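Long-range contacts in beta subunit of photoactivated adenylyl cyclase (Beggiatoa sp. PS, PDB 5MBD), which probably makes cyclic AMP from ATP under blue light, sensed by a flavin-binding BLUF domain joined to a class III cyclase domain: residues Lys6-Ile11 with Ile77-Thr82; Gly41-Leu46 with Met96-Leu101; Gly254-Gly259 with Asp274-Ala279. One frame throughout, in Å; residues are numbered along the deposited sequence.

Interaction 1: Lys6-Ile11 with Ile77-Thr82. With FMN (flavin mononucleotide), chain C.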
loop_
_atom_site.group_PDB
_atom_site.type_symbol
_atom_site.label_atom_id
_atom_site.label_comp_id
_atom_site.label_asym_id
_atom_site.label_seq_id
_atom_site.Cartn_x
_atom_site.Cartn_y
_atom_site.Cartn_z
ATOM N N LYS A 6 -24.184 21.414 1.569
ATOM C CA LYS A 6 -23.167 20.386 1.413
ATOM C C LYS A 6 -22.833 20.219 -0.060
ATOM O O LYS A 6 -23.731 20.190 -0.906
ATOM C CB LYS A 6 -23.661 19.059 2.001
ATOM C CG LYS A 6 -22.705 17.885 1.860
ATOM C CD LYS A 6 -23.266 16.651 2.556
ATOM C CE LYS A 6 -22.392 15.426 2.342
ATOM N NZ LYS A 6 -23.039 14.220 2.926
ATOM N N ARG A 7 -21.539 20.117 -0.362
ATOM C CA ARG A 7 -21.072 19.850 -1.715
ATOM C C ARG A 7 -20.117 18.666 -1.691
ATOM O O ARG A 7 -19.193 18.632 -0.873
ATOM C CB ARG A 7 -20.386 21.077 -2.329
ATOM C CG ARG A 7 -19.718 20.768 -3.660
ATOM C CD ARG A 7 -19.522 21.997 -4.525
ATOM N NE ARG A 7 -18.502 22.896 -3.999
ATOM C CZ ARG A 7 -18.766 24.007 -3.322
ATOM N NH1 ARG A 7 -20.023 24.356 -3.087
ATOM N NH2 ARG A 7 -17.773 24.770 -2.884
ATOM N N LEU A 8 -20.345 17.697 -2.583
ATOM C CA LEU A 8 -19.505 16.511 -2.685
ATOM C C LEU A 8 -19.183 16.212 -4.141
ATOM O O LEU A 8 -19.941 16.559 -5.052
ATOM C CB LEU A 8 -20.162 15.267 -2.027
ATOM C CG LEU A 8 -21.387 14.545 -2.618
ATOM C CD1 LEU A 8 -21.025 13.512 -3.695
ATOM C CD2 LEU A 8 -22.212 13.889 -1.510
ATOM N N VAL A 9 -18.046 15.551 -4.339
ATOM C CA VAL A 9 -17.566 15.132 -5.648
ATOM C C VAL A 9 -17.274 13.641 -5.565
ATOM O O VAL A 9 -16.828 13.151 -4.521
ATOM C CB VAL A 9 -16.302 15.917 -6.061
ATOM C CG1 VAL A 9 -15.941 15.655 -7.510
ATOM C CG2 VAL A 9 -16.495 17.402 -5.803
ATOM N N TYR A 10 -17.538 12.917 -6.652
ATOM C CA TYR A 10 -17.246 11.490 -6.711
ATOM C C TYR A 10 -16.979 11.098 -8.156
ATOM O O TYR A 10 -17.357 11.807 -9.097
ATOM C CB TYR A 10 -18.387 10.630 -6.130
ATOM C CG TYR A 10 -19.578 10.428 -7.051
ATOM C CD1 TYR A 10 -19.586 9.415 -8.013
ATOM C CD2 TYR A 10 -20.708 11.231 -6.941
ATOM C CE1 TYR A 10 -20.669 9.230 -8.850
ATOM C CE2 TYR A 10 -21.797 11.047 -7.771
ATOM C CZ TYR A 10 -21.771 10.045 -8.724
ATOM O OH TYR A 10 -22.844 9.848 -9.561
ATOM N N ILE A 11 -16.344 9.938 -8.316
ATOM C CA ILE A 11 -16.081 9.346 -9.619
ATOM C C ILE A 11 -16.594 7.916 -9.594
ATOM O O ILE A 11 -16.695 7.298 -8.528
ATOM C CB ILE A 11 -14.581 9.376 -9.976
ATOM C CG1 ILE A 11 -13.765 8.733 -8.843
ATOM C CG2 ILE A 11 -14.138 10.804 -10.252
ATOM C CD1 ILE A 11 -12.330 8.379 -9.209
ATOM N N ILE A 77 -17.798 3.162 -7.052
ATOM C CA ILE A 77 -18.067 4.560 -6.726
ATOM C C ILE A 77 -17.189 4.989 -5.559
ATOM O O ILE A 77 -17.180 4.347 -4.502
ATOM C CB ILE A 77 -19.557 4.765 -6.404
ATOM C CG1 ILE A 77 -20.404 4.567 -7.661
ATOM C CG2 ILE A 77 -19.796 6.149 -5.825
ATOM C CD1 ILE A 77 -21.629 3.703 -7.455
ATOM N N LEU A 78 -16.457 6.087 -5.745
ATOM C CA LEU A 78 -15.599 6.650 -4.709
ATOM C C LEU A 78 -15.840 8.150 -4.621
ATOM O O LEU A 78 -15.577 8.882 -5.582
ATOM C CB LEU A 78 -14.122 6.362 -4.995
ATOM C CG LEU A 78 -13.139 7.073 -4.059
ATOM C CD1 LEU A 78 -13.418 6.712 -2.605
ATOM C CD2 LEU A 78 -11.694 6.761 -4.422
ATOM N N CYS A 79 -16.333 8.602 -3.469
ATOM C CA CYS A 79 -16.466 10.027 -3.195
ATOM C C CYS A 79 -15.099 10.584 -2.817
ATOM O O CYS A 79 -14.466 10.103 -1.872
ATOM C CB CYS A 79 -17.483 10.269 -2.081
ATOM S SG CYS A 79 -17.633 11.994 -1.550
ATOM N N LEU A 80 -14.641 11.588 -3.561
ATOM C CA LEU A 80 -13.285 12.096 -3.394
ATOM C C LEU A 80 -13.209 13.251 -2.406
ATOM O O LEU A 80 -12.243 13.348 -1.642
ATOM C CB LEU A 80 -12.724 12.550 -4.741
ATOM C CG LEU A 80 -12.506 11.476 -5.801
ATOM C CD1 LEU A 80 -11.992 12.132 -7.063
ATOM C CD2 LEU A 80 -11.536 10.419 -5.300
ATOM N N LYS A 81 -14.199 14.137 -2.418
ATOM C CA LYS A 81 -14.183 15.317 -1.573
ATOM C C LYS A 81 -15.595 15.619 -1.099
ATOM O O LYS A 81 -16.569 15.422 -1.829
ATOM C CB LYS A 81 -13.601 16.535 -2.312
ATOM C CG LYS A 81 -13.182 17.680 -1.393
ATOM C CD LYS A 81 -12.183 18.628 -2.061
ATOM C CE LYS A 81 -12.856 19.606 -3.018
ATOM N NZ LYS A 81 -11.866 20.300 -3.899
ATOM N N THR A 82 -15.684 16.090 0.144
ATOM C CA THR A 82 -16.936 16.528 0.736
ATOM C C THR A 82 -16.722 17.875 1.401
ATOM O O THR A 82 -15.808 18.032 2.220
ATOM C CB THR A 82 -17.467 15.517 1.753
ATOM O OG1 THR A 82 -17.713 14.272 1.091
ATOM C CG2 THR A 82 -18.763 16.020 2.359
HETATM N N1 FMN C . -30.497 11.254 -10.130
HETATM C C2 FMN C . -30.789 12.512 -9.650
HETATM O O2 FMN C . -31.908 12.747 -9.197
HETATM N N3 FMN C . -29.826 13.497 -9.666
HETATM C C4 FMN C . -28.575 13.214 -10.170
HETATM O O4 FMN C . -27.709 14.087 -10.196
HETATM C C4A FMN C . -28.287 11.943 -10.654
HETATM N N5 FMN C . -27.028 11.704 -11.152
HETATM C C5A FMN C . -26.712 10.460 -11.636
HETATM C C6 FMN C . -25.440 10.231 -12.133
HETATM C C7 FMN C . -25.111 8.980 -12.625
HETATM C C7M FMN C . -23.733 8.748 -13.156
HETATM C C8 FMN C . -26.049 7.955 -12.623
HETATM C C8M FMN C . -25.686 6.601 -13.158
HETATM C C9 FMN C . -27.324 8.189 -12.124
HETATM C C9A FMN C . -27.660 9.445 -11.628
HETATM N N10 FMN C . -28.932 9.669 -11.132
HETATM C C10 FMN C . -29.250 10.937 -10.637
HETATM C "C1'" FMN C . -29.873 8.484 -11.179
HETATM C "C2'" FMN C . -30.846 8.331 -10.011
HETATM O "O2'" FMN C . -30.654 7.100 -9.349
HETATM C "C3'" FMN C . -32.277 8.435 -10.527
HETATM O "O3'" FMN C . -33.047 9.222 -9.647
HETATM C "C4'" FMN C . -32.909 7.057 -10.701
HETATM O "O4'" FMN C . -32.286 6.372 -11.765
HETATM C "C5'" FMN C . -34.401 7.172 -10.986
HETATM O "O5'" FMN C . -35.060 7.629 -9.827
HETATM P P FMN C . -36.629 7.341 -9.616
HETATM O O1P FMN C . -36.832 5.844 -9.633
HETATM O O2P FMN C . -37.072 7.896 -8.284
HETATM O O3P FMN C . -37.428 7.981 -10.727
#
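Tyr-10 sits across from Cys-79 on the neighbouring strand and runs beside Ile-77. Its CB rests 3.6 Å from Cys-79 CA, while farther out CD1 of the ring meets Ile-77 CG2 at 3.9 Å, the two side chains pointing the same way. With chi1 at 79°, CG sits between the backbone N and the carbonyl carbon, and the ring rises steeply from the strand to bring its hydroxyl to the flavin, OH lying 3.7 Å from C6 of FMN. That OH is hydrogen-bonded to Gln-52, which also binds FMN, the tyrosine–glutamine–flavin arrangement known from BLUF photoreceptors. On the same face Leu-8 offers its CB to Cys-79 SG, and the methyl of Thr-82 is crossed by the extended chain of Lys-6, CE to CG2 3.7 Å, on its way to a salt bridge with Asp-62. The two strands are neighbours in the ferredoxin-like BLUF sheet, antiparallel and interrupted by a classic beta bulge that sets Leu-80 and Lys-81 against the single Val-9. Val-9 N gives a hydrogen bond to Lys-81 O and its own O takes one from Leu-80 N, both 2.9 Å; the second is the more bent, 144° at the hydrogen. Past the bulge Ile-11 and Leu-78 exchange a straighter pair of bonds. On the opposite face the side chains of Ile-11 and Leu-80 cross at a slant, CG2 of Ile-11 4.1 Å from CD1 of Leu-80. Here Val-9 packs on Leu-115 and Leu-80 on Ile-119 of the second subunit, whose Thr-118 is hydrogen-bonded to Lys-81 NZ.

Interaction 2: Gly41-Leu46 with Met96-Leu101. With FMN (flavin mononucleotide), chain C.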
loop_
_atom_site.group_PDB
_atom_site.type_symbol
_atom_site.label_atom_id
_atom_site.label_comp_id
_atom_site.label_asym_id
_atom_site.label_seq_id
_atom_site.Cartn_x
_atom_site.Cartn_y
_atom_site.Cartn_z
ATOM N N GLY A 41 -25.470 21.106 -9.651
ATOM C CA GLY A 41 -24.225 20.389 -9.851
ATOM C C GLY A 41 -23.945 20.152 -11.324
ATOM O O GLY A 41 -24.538 20.785 -12.196
ATOM N N VAL A 42 -23.015 19.228 -11.566
ATOM C CA VAL A 42 -22.467 18.967 -12.895
ATOM C C VAL A 42 -22.210 17.474 -13.026
ATOM O O VAL A 42 -21.532 16.879 -12.183
ATOM C CB VAL A 42 -21.159 19.752 -13.140
ATOM C CG1 VAL A 42 -20.580 19.422 -14.508
ATOM C CG2 VAL A 42 -21.379 21.250 -13.001
ATOM N N LEU A 43 -22.742 16.865 -14.081
ATOM C CA LEU A 43 -22.426 15.486 -14.427
ATOM C C LEU A 43 -21.551 15.472 -15.672
ATOM O O LEU A 43 -21.849 16.155 -16.658
ATOM C CB LEU A 43 -23.687 14.653 -14.658
ATOM C CG LEU A 43 -23.394 13.230 -15.142
ATOM C CD1 LEU A 43 -22.741 12.395 -14.046
ATOM C CD2 LEU A 43 -24.653 12.557 -15.663
ATOM N N LEU A 44 -20.478 14.684 -15.622
ATOM C CA LEU A 44 -19.472 14.651 -16.670
ATOM C C LEU A 44 -19.120 13.204 -16.987
ATOM O O LEU A 44 -18.902 12.394 -16.079
ATOM C CB LEU A 44 -18.224 15.448 -16.245
ATOM C CG LEU A 44 -17.171 15.819 -17.297
ATOM C CD1 LEU A 44 -16.408 17.084 -16.911
ATOM C CD2 LEU A 44 -16.194 14.679 -17.518
ATOM N N TYR A 45 -19.071 12.887 -18.280
ATOM C CA TYR A 45 -18.790 11.541 -18.756
ATOM C C TYR A 45 -17.573 11.556 -19.663
ATOM O O TYR A 45 -17.471 12.404 -20.556
ATOM C CB TYR A 45 -19.978 10.946 -19.515
ATOM C CG TYR A 45 -19.599 9.660 -20.203
ATOM C CD1 TYR A 45 -19.336 8.516 -19.464
ATOM C CD2 TYR A 45 -19.471 9.596 -21.587
ATOM C CE1 TYR A 45 -18.972 7.340 -20.077
ATOM C CE2 TYR A 45 -19.107 8.419 -22.211
ATOM C CZ TYR A 45 -18.858 7.294 -21.450
ATOM O OH TYR A 45 -18.496 6.117 -22.062
ATOM N N LEU A 46 -16.671 10.600 -19.451
ATOM C CA LEU A 46 -15.432 10.551 -20.218
ATOM C C LEU A 46 -14.834 9.158 -20.116
ATOM O O LEU A 46 -14.407 8.742 -19.032
ATOM C CB LEU A 46 -14.447 11.607 -19.724
ATOM C CG LEU A 46 -13.081 11.563 -20.414
ATOM C CD1 LEU A 46 -13.213 11.868 -21.899
ATOM C CD2 LEU A 46 -12.083 12.500 -19.748
ATOM N N MET A 96 -28.746 20.161 -13.152
ATOM C CA MET A 96 -27.733 19.150 -13.445
ATOM C C MET A 96 -27.263 19.361 -14.878
ATOM O O MET A 96 -27.979 19.013 -15.823
ATOM C CB MET A 96 -28.279 17.738 -13.235
ATOM C CG MET A 96 -27.231 16.625 -13.317
ATOM S SD MET A 96 -25.652 16.994 -12.525
ATOM C CE MET A 96 -26.178 17.367 -10.858
ATOM N N LYS A 97 -26.074 19.939 -15.033
ATOM C CA LYS A 97 -25.458 20.119 -16.341
ATOM C C LYS A 97 -24.720 18.846 -16.724
ATOM O O LYS A 97 -23.771 18.446 -16.044
ATOM C CB LYS A 97 -24.489 21.303 -16.328
ATOM C CG LYS A 97 -23.937 21.695 -17.699
ATOM C CD LYS A 97 -25.039 22.230 -18.605
ATOM C CE LYS A 97 -24.493 23.174 -19.668
ATOM N NZ LYS A 97 -23.635 22.478 -20.666
ATOM N N THR A 98 -25.153 18.213 -17.809
ATOM C CA THR A 98 -24.526 16.998 -18.312
ATOM C C THR A 98 -23.615 17.358 -19.477
ATOM O O THR A 98 -24.074 17.910 -20.483
ATOM C CB THR A 98 -25.576 15.970 -18.736
ATOM O OG1 THR A 98 -26.289 15.510 -17.579
ATOM C CG2 THR A 98 -24.922 14.777 -19.416
ATOM N N ILE A 99 -22.328 17.047 -19.335
ATOM C CA ILE A 99 -21.317 17.295 -20.355
ATOM C C ILE A 99 -20.745 15.949 -20.783
ATOM O O ILE A 99 -20.319 15.156 -19.936
ATOM C CB ILE A 99 -20.206 18.229 -19.833
ATOM C CG1 ILE A 99 -20.817 19.515 -19.267
ATOM C CG2 ILE A 99 -19.202 18.550 -20.924
ATOM C CD1 ILE A 99 -19.819 20.429 -18.563
ATOM N N ASN A 100 -20.762 15.683 -22.091
ATOM C CA ASN A 100 -20.150 14.491 -22.680
ATOM C C ASN A 100 -18.860 14.938 -23.358
ATOM O O ASN A 100 -18.881 15.391 -24.508
ATOM C CB ASN A 100 -21.092 13.811 -23.673
ATOM C CG ASN A 100 -20.578 12.456 -24.145
ATOM O OD1 ASN A 100 -19.424 12.097 -23.912
ATOM N ND2 ASN A 100 -21.439 11.698 -24.815
ATOM N N LEU A 101 -17.741 14.818 -22.639
ATOM C CA LEU A 101 -16.453 15.213 -23.195
ATOM C C LEU A 101 -16.014 14.318 -24.347
ATOM O O LEU A 101 -15.178 14.739 -25.154
ATOM C CB LEU A 101 -15.393 15.226 -22.092
ATOM C CG LEU A 101 -15.470 16.382 -21.091
ATOM C CD1 LEU A 101 -14.361 16.262 -20.060
ATOM C CD2 LEU A 101 -15.389 17.721 -21.817
HETATM N N1 FMN C . -30.497 11.254 -10.130
HETATM C C2 FMN C . -30.789 12.512 -9.650
HETATM O O2 FMN C . -31.908 12.747 -9.197
HETATM N N3 FMN C . -29.826 13.497 -9.666
HETATM C C4 FMN C . -28.575 13.214 -10.170
HETATM O O4 FMN C . -27.709 14.087 -10.196
HETATM C C4A FMN C . -28.287 11.943 -10.654
HETATM N N5 FMN C . -27.028 11.704 -11.152
HETATM C C5A FMN C . -26.712 10.460 -11.636
HETATM C C6 FMN C . -25.440 10.231 -12.133
HETATM C C7 FMN C . -25.111 8.980 -12.625
HETATM C C7M FMN C . -23.733 8.748 -13.156
HETATM C C8 FMN C . -26.049 7.955 -12.623
HETATM C C8M FMN C . -25.686 6.601 -13.158
HETATM C C9 FMN C . -27.324 8.189 -12.124
HETATM C C9A FMN C . -27.660 9.445 -11.628
HETATM N N10 FMN C . -28.932 9.669 -11.132
HETATM C C10 FMN C . -29.250 10.937 -10.637
HETATM C "C1'" FMN C . -29.873 8.484 -11.179
HETATM C "C2'" FMN C . -30.846 8.331 -10.011
HETATM O "O2'" FMN C . -30.654 7.100 -9.349
HETATM C "C3'" FMN C . -32.277 8.435 -10.527
HETATM O "O3'" FMN C . -33.047 9.222 -9.647
HETATM C "C4'" FMN C . -32.909 7.057 -10.701
HETATM O "O4'" FMN C . -32.286 6.372 -11.765
HETATM C "C5'" FMN C . -34.401 7.172 -10.986
HETATM O "O5'" FMN C . -35.060 7.629 -9.827
HETATM P P FMN C . -36.629 7.341 -9.616
HETATM O O1P FMN C . -36.832 5.844 -9.633
HETATM O O2P FMN C . -37.072 7.896 -8.284
HETATM O O3P FMN C . -37.428 7.981 -10.727
#
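Strands 41-46 and 97-100 run parallel, 19° apart with axes 4.7 Å from each other at closest approach, and are joined by alternating backbone bonds such as Ile-99 N to Leu-43 O at 2.9 Å. In the ferredoxin-like BLUF sheet, 97-100 is the edge strand beside 41-46. Met-96, bent at chi2 and chi3, folds back over the start of its partner: SD touches Leu-43 CB at 3.7 Å, and CE lies against Gly-41 while reaching to 3.7 Å from O4 of FMN. Leu-43 leans to the same side, CG opposite its backbone N (chi1 175°), and its CD1 comes 3.9 Å from C7M of FMN, so two side chains from this pair line the flavin pocket. The other face, with Val-42, Leu-44, Ile-99 and the base of Lys-97, is turned to the second subunit. There both methyls of Leu-44 close on Leu-101, Leu-44 CD2 the nearer, 3.5 Å from Leu-101 CD1, and Leu-115 of the second subunit packs on Leu-44. Cutting Leu-44 back to alanine would probably open a gap beside Leu-101 CD1 and strip Leu-115 of the second subunit of part of its packing. Back on the flavin side, Tyr-45 and Asn-100 lie alongside each other with ring and amide planes 70° apart, and Asn-100 OD1 meets the ring at its edge, 3.4 Å from Tyr-45 CD2.

Interaction 3: Gly254-Gly259 with Asp274-Ala279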
loop_
_atom_site.group_PDB
_atom_site.type_symbol
_atom_site.label_atom_id
_atom_site.label_comp_id
_atom_site.label_asym_id
_atom_site.label_seq_id
_atom_site.Cartn_x
_atom_site.Cartn_y
_atom_site.Cartn_z
ATOM N N GLY A 254 -6.808 -6.515 20.877
ATOM C CA GLY A 254 -6.067 -5.685 21.804
ATOM C C GLY A 254 -6.035 -4.248 21.338
ATOM O O GLY A 254 -6.632 -3.887 20.322
ATOM N N HIS A 255 -5.330 -3.430 22.116
ATOM C CA HIS A 255 -5.098 -2.039 21.759
ATOM C C HIS A 255 -4.035 -1.950 20.676
ATOM O O HIS A 255 -2.968 -2.563 20.784
ATOM C CB HIS A 255 -4.640 -1.236 22.979
ATOM C CG HIS A 255 -5.586 -1.291 24.137
ATOM N ND1 HIS A 255 -6.845 -1.843 24.048
ATOM C CD2 HIS A 255 -5.452 -0.860 25.414
ATOM C CE1 HIS A 255 -7.448 -1.749 25.220
ATOM N NE2 HIS A 255 -6.624 -1.156 26.066
ATOM N N VAL A 256 -4.326 -1.186 19.627
ATOM C CA VAL A 256 -3.353 -0.905 18.579
ATOM C C VAL A 256 -3.442 0.569 18.214
ATOM O O VAL A 256 -4.528 1.158 18.227
ATOM C CB VAL A 256 -3.559 -1.783 17.323
ATOM C CG1 VAL A 256 -3.385 -3.256 17.654
ATOM C CG2 VAL A 256 -4.920 -1.527 16.694
ATOM N N ILE A 257 -2.296 1.167 17.900
ATOM C CA ILE A 257 -2.270 2.517 17.349
ATOM C C ILE A 257 -2.479 2.430 15.845
ATOM O O ILE A 257 -1.811 1.652 15.154
ATOM C CB ILE A 257 -0.952 3.228 17.693
ATOM C CG1 ILE A 257 -0.848 3.438 19.203
ATOM C CG2 ILE A 257 -0.859 4.568 16.969
ATOM C CD1 ILE A 257 0.527 3.838 19.669
ATOM N N GLU A 258 -3.417 3.222 15.339
ATOM C CA GLU A 258 -3.792 3.225 13.933
ATOM C C GLU A 258 -3.542 4.613 13.365
ATOM O O GLU A 258 -3.970 5.607 13.956
ATOM C CB GLU A 258 -5.266 2.840 13.775
ATOM C CG GLU A 258 -5.808 2.947 12.366
ATOM C CD GLU A 258 -7.287 2.624 12.291
ATOM O OE1 GLU A 258 -8.062 3.190 13.090
ATOM O OE2 GLU A 258 -7.674 1.797 11.439
ATOM N N GLY A 259 -2.855 4.686 12.235
ATOM C CA GLY A 259 -2.672 5.966 11.583
ATOM C C GLY A 259 -1.501 5.967 10.625
ATOM O O GLY A 259 -0.809 4.966 10.436
ATOM N N ASP A 274 0.734 -4.907 20.400
ATOM C CA ASP A 274 1.100 -6.284 20.717
ATOM C C ASP A 274 0.193 -7.285 20.012
ATOM O O ASP A 274 0.626 -8.399 19.699
ATOM C CB ASP A 274 1.052 -6.499 22.231
ATOM C CG ASP A 274 2.126 -7.451 22.720
ATOM O OD1 ASP A 274 2.367 -8.477 22.051
ATOM O OD2 ASP A 274 2.736 -7.167 23.771
ATOM N N ALA A 275 -1.058 -6.905 19.746
ATOM C CA ALA A 275 -2.012 -7.812 19.117
ATOM C C ALA A 275 -1.606 -8.207 17.700
ATOM O O ALA A 275 -2.004 -9.280 17.235
ATOM C CB ALA A 275 -3.403 -7.174 19.107
ATOM N N VAL A 276 -0.826 -7.372 17.009
ATOM C CA VAL A 276 -0.400 -7.703 15.652
ATOM C C VAL A 276 0.531 -8.910 15.664
ATOM O O VAL A 276 0.376 -9.842 14.866
ATOM C CB VAL A 276 0.266 -6.488 14.983
ATOM C CG1 VAL A 276 0.819 -6.876 13.618
ATOM C CG2 VAL A 276 -0.720 -5.337 14.863
ATOM N N ASN A 277 1.518 -8.905 16.563
ATOM C CA ASN A 277 2.428 -10.041 16.668
ATOM C C ASN A 277 1.693 -11.301 17.107
ATOM O O ASN A 277 1.986 -12.400 16.621
ATOM C CB ASN A 277 3.558 -9.730 17.648
ATOM C CG ASN A 277 4.481 -10.917 17.871
ATOM O OD1 ASN A 277 4.920 -11.562 16.918
ATOM N ND2 ASN A 277 4.766 -11.219 19.132
ATOM N N VAL A 278 0.739 -11.162 18.030
ATOM C CA VAL A 278 0.055 -12.329 18.583
ATOM C C VAL A 278 -0.740 -13.046 17.498
ATOM O O VAL A 278 -0.673 -14.275 17.364
ATOM C CB VAL A 278 -0.845 -11.915 19.760
ATOM C CG1 VAL A 278 -1.636 -13.106 20.258
ATOM C CG2 VAL A 278 -0.009 -11.320 20.882
ATOM N N ALA A 279 -1.507 -12.289 16.711
ATOM C CA ALA A 279 -2.293 -12.893 15.640
ATOM C C ALA A 279 -1.404 -13.638 14.652
ATOM O O ALA A 279 -1.774 -14.712 14.161
ATOM C CB ALA A 279 -3.111 -11.821 14.920
HETATM O O HOH W 1 -2.378 -4.861 21.376
#
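Ala-275 presses its methyl onto the backbone of Gly-254, CB lying 3.9 Å from the glycine N and 4.1 Å from its CA. This is the tight end of the contact, where strand and helix come nearest: a CB built on Gly-254 would stand only 3.3 Å from Ala-275 CB, and the lack of one lets Ala-275 come close against the strand backbone. Val-256, two residues on, points its side chain toward the helix. Its CG1, set opposite the carbonyl carbon (chi1 -62°), meets Ala-275 CB at 4.2 Å and more loosely reaches Val-276 CG2 at 4.4 Å. These apolar groups are buried, and the helix is fixed further by Ala-275 O, which is hydrogen-bonded to the hydroxyl of Ser-252 earlier on the same strand. The other side is open. His-255 and Asp-274 are both exposed and send their side chains away from the contact, the histidine touching Leu-151 and Glu-153 of strand 150-161 and the aspartate next to Ser-165 of the second subunit. A water lies between the backbones of His-255 and Ala-275 and accepts a hydrogen bond from Ala-275 N at 2.9 Å; its separation from His-255 O is too short for a normal hydrogen bond, so the water link remains doubtful. With axes 7.8 Å apart and directions 114° from each other, the helix follows strand 267-272, the antiparallel partner of 247-258, and turns across the sheet within the catalytic domain of class III nucleotide cyclases.

From the N terminus, strand 6-14 opens interaction 1 and strand 40-46 opens interaction 2 before either is closed, by strands 77-83 and 97-100 in turn; the two contacts therefore cross along the chain. Between them they fasten both flanks of one sheet, with strand 49-56 bridging 6-14 and 40-46, and both reach the flavin and the second subunit. Their centres are 15 Å apart. Interaction 3 follows in series, closing a short loop of 14 residues in the cyclase domain. Its centre is about 32 Å from that of interaction 1 and 45 Å from that of interaction 2, and it too borders the second subunit.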